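Local atomic coordinates of tyrosinase (Aspergillus oryzae, PDB entry 6JU8), a protein that probably oxidises L-tyrosine and L-dopa to L-dopaquinone with molecular oxygen at a pair of copper ions. Residues Thr105-Tyr110 with Leu374-Ile379. The protein carries 1 engineered substitution. Sequence-based numbering, arbitrary orientation.
With CU (copper (II) ion), chain D; CU (copper (II) ion), chain C.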
loop_
_atom_site.group_PDB
_atom_site.type_symbol
_atom_site.label_atom_id
_atom_site.label_comp_id
_atom_site.label_asym_id
_atom_site.label_seq_id
_atom_site.Cartn_x
_atom_site.Cartn_y
_atom_site.Cartn_z
ATOM N N THR A 105 -19.355 7.129 -26.024
ATOM C CA THR A 105 -19.976 8.460 -25.934
ATOM C C THR A 105 -20.607 8.690 -24.579
ATOM O O THR A 105 -20.532 9.804 -24.023
ATOM C CB THR A 105 -20.984 8.660 -27.083
ATOM O OG1 THR A 105 -21.815 7.496 -27.104
ATOM C CG2 THR A 105 -20.236 8.782 -28.409
ATOM N N TRP A 106 -21.194 7.642 -23.988
ATOM C CA TRP A 106 -21.671 7.813 -22.597
ATOM C C TRP A 106 -20.517 8.250 -21.722
ATOM O O TRP A 106 -20.621 9.192 -20.916
ATOM C CB TRP A 106 -22.319 6.493 -22.099
ATOM C CG TRP A 106 -22.965 6.722 -20.758
ATOM C CD1 TRP A 106 -24.272 7.078 -20.555
ATOM C CD2 TRP A 106 -22.362 6.634 -19.472
ATOM N NE1 TRP A 106 -24.531 7.224 -19.202
ATOM C CE2 TRP A 106 -23.360 6.957 -18.527
ATOM C CE3 TRP A 106 -21.063 6.331 -19.022
ATOM C CZ2 TRP A 106 -23.105 6.978 -17.153
ATOM C CZ3 TRP A 106 -20.819 6.346 -17.660
ATOM C CH2 TRP A 106 -21.832 6.672 -16.730
ATOM N N HIS A 107 -19.363 7.566 -21.842
ATOM C CA HIS A 107 -18.238 7.910 -20.976
ATOM C C HIS A 107 -17.623 9.246 -21.336
ATOM O O HIS A 107 -17.101 9.920 -20.423
ATOM C CB HIS A 107 -17.192 6.781 -20.998
ATOM C CG HIS A 107 -17.645 5.575 -20.246
ATOM N ND1 HIS A 107 -18.427 4.562 -20.787
ATOM C CD2 HIS A 107 -17.454 5.208 -18.957
ATOM C CE1 HIS A 107 -18.666 3.633 -19.860
ATOM N NE2 HIS A 107 -18.095 4.007 -18.730
ATOM N N ARG A 108 -17.703 9.703 -22.584
ATOM C CA ARG A 108 -17.215 11.028 -22.942
ATOM C C ARG A 108 -17.952 12.070 -22.117
ATOM O O ARG A 108 -17.333 13.000 -21.572
ATOM C CB ARG A 108 -17.399 11.267 -24.447
ATOM C CG ARG A 108 -17.024 12.704 -24.862
ATOM C CD ARG A 108 -16.815 12.825 -26.374
ATOM N NE ARG A 108 -15.582 12.170 -26.788
ATOM C CZ ARG A 108 -15.211 11.907 -28.025
ATOM N NH1 ARG A 108 -15.944 12.248 -29.082
ATOM N NH2 ARG A 108 -14.054 11.276 -28.231
ATOM N N VAL A 109 -19.285 11.935 -22.021
ATOM C CA VAL A 109 -20.062 12.902 -21.235
ATOM C C VAL A 109 -19.745 12.762 -19.758
ATOM O O VAL A 109 -19.613 13.767 -19.032
ATOM C CB VAL A 109 -21.569 12.733 -21.503
ATOM C CG1 VAL A 109 -22.368 13.770 -20.699
ATOM C CG2 VAL A 109 -21.943 12.881 -22.977
ATOM N N TYR A 110 -19.598 11.538 -19.254
ATOM C CA TYR A 110 -19.324 11.315 -17.825
ATOM C C TYR A 110 -18.027 11.980 -17.411
ATOM O O TYR A 110 -17.985 12.647 -16.360
ATOM C CB TYR A 110 -19.255 9.815 -17.581
ATOM C CG TYR A 110 -19.328 9.337 -16.152
ATOM C CD1 TYR A 110 -20.042 9.995 -15.165
ATOM C CD2 TYR A 110 -18.669 8.155 -15.798
ATOM C CE1 TYR A 110 -20.109 9.517 -13.865
ATOM C CE2 TYR A 110 -18.752 7.635 -14.510
ATOM C CZ TYR A 110 -19.456 8.336 -13.539
ATOM O OH TYR A 110 -19.509 7.791 -12.274
ATOM N N LEU A 374 -9.130 9.013 -14.729
ATOM C CA LEU A 374 -7.903 9.199 -15.525
ATOM C C LEU A 374 -7.784 8.150 -16.611
ATOM O O LEU A 374 -7.404 8.461 -17.746
ATOM C CB LEU A 374 -6.701 9.155 -14.581
ATOM C CG LEU A 374 -6.727 10.099 -13.383
ATOM C CD1 LEU A 374 -5.463 9.910 -12.552
ATOM C CD2 LEU A 374 -6.904 11.560 -13.779
ATOM N N HIS A 375 -8.175 6.928 -16.269
ATOM C CA HIS A 375 -8.317 5.867 -17.276
ATOM C C HIS A 375 -9.327 6.274 -18.337
ATOM O O HIS A 375 -9.063 6.214 -19.552
ATOM C CB HIS A 375 -8.748 4.582 -16.561
ATOM C CG HIS A 375 -8.963 3.412 -17.459
ATOM N ND1 HIS A 375 -8.109 3.084 -18.487
ATOM C CD2 HIS A 375 -9.938 2.452 -17.409
ATOM C CE1 HIS A 375 -8.575 1.976 -19.057
ATOM N NE2 HIS A 375 -9.680 1.565 -18.437
ATOM N N HIS A 376 -10.536 6.687 -17.894
ATOM C CA HIS A 376 -11.533 7.050 -18.895
ATOM C C HIS A 376 -11.162 8.306 -19.657
ATOM O O HIS A 376 -11.571 8.450 -20.812
ATOM C CB HIS A 376 -12.923 7.172 -18.234
ATOM C CG HIS A 376 -13.565 5.801 -18.300
ATOM N ND1 HIS A 376 -14.086 5.330 -19.487
ATOM C CD2 HIS A 376 -13.621 4.776 -17.425
ATOM C CE1 HIS A 376 -14.498 4.087 -19.309
ATOM N NE2 HIS A 376 -14.227 3.710 -18.046
ATOM N N CYS A 377 -10.357 9.193 -19.093
ATOM C CA CYS A 377 -9.862 10.314 -19.868
ATOM C C CYS A 377 -8.990 9.817 -21.017
ATOM O O CYS A 377 -9.143 10.283 -22.173
ATOM C CB CYS A 377 -9.182 11.321 -18.919
ATOM S SG CYS A 377 -8.863 12.861 -19.837
ATOM N N ASN A 378 -8.148 8.803 -20.790
ATOM C CA ASN A 378 -7.405 8.242 -21.918
ATOM C C ASN A 378 -8.291 7.447 -22.867
ATOM O O ASN A 378 -8.045 7.463 -24.079
ATOM C CB ASN A 378 -6.239 7.339 -21.468
ATOM C CG ASN A 378 -5.259 7.151 -22.616
ATOM O OD1 ASN A 378 -4.894 8.135 -23.286
ATOM N ND2 ASN A 378 -4.834 5.930 -22.888
ATOM N N ILE A 379 -9.323 6.759 -22.381
ATOM C CA ILE A 379 -10.241 6.081 -23.316
ATOM C C ILE A 379 -10.910 7.116 -24.213
ATOM O O ILE A 379 -11.103 6.870 -25.417
ATOM C CB ILE A 379 -11.233 5.213 -22.543
ATOM C CG1 ILE A 379 -10.498 4.102 -21.775
ATOM C CG2 ILE A 379 -12.343 4.669 -23.438
ATOM C CD1 ILE A 379 -9.675 3.180 -22.665
HETATM CU CU CU D . -14.176 1.986 -17.355
HETATM CU CU CU C . -18.201 2.549 -17.371
HETATM O O HOH W 1 -16.424 1.876 -17.047
#
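His-107 and His-376 lay their imidazoles face to face in an offset stack, centroids 4.2 Å apart and planes inclined by 10°. The overlap is partial: CD2 of His-107 lies toward the rim of the His-376 face, while CE1 of His-376 comes over the rim of the His-107 face. The same two residues, on helices 103-129 and 371-389, are the nearest in backbone between 105-110 and 374-379, their CA atoms 7.1 Å apart. Across the other face of His-107, the indole of Trp-106 places CE3 3.5 Å above the ring centre, which sandwiches the imidazole between indole and partner histidine.

Metal bonds use the NE2 atom of each ring. His-107 NE2 binds one copper at 2.0 Å, a site completed by His-71 and His-98; His-376 NE2 binds the other at 1.9 Å, together with His-332 and His-336. A water links the two ions, its O atom 1.9 Å from the His-107 copper and 2.3 Å from the His-376 copper.

A polar bond orients the His-107 ring, and a salt bridge ties the helices. The CG of His-107 stands anti to its carbonyl carbon (chi1 -73°), and the ring's ND1 bonds to Phe-103 O one turn earlier, which, with the copper bond at NE2, holds the ring's rotation. On the neighbouring residue, Arg-108 NE forms a salt bridge with Asp-380 of helix 371-389.

The stacked pair supplies one ligand to each ion of a water-bridged dinuclear site, as part of the six-histidine type 3 copper centre of the tyrosinase central domain.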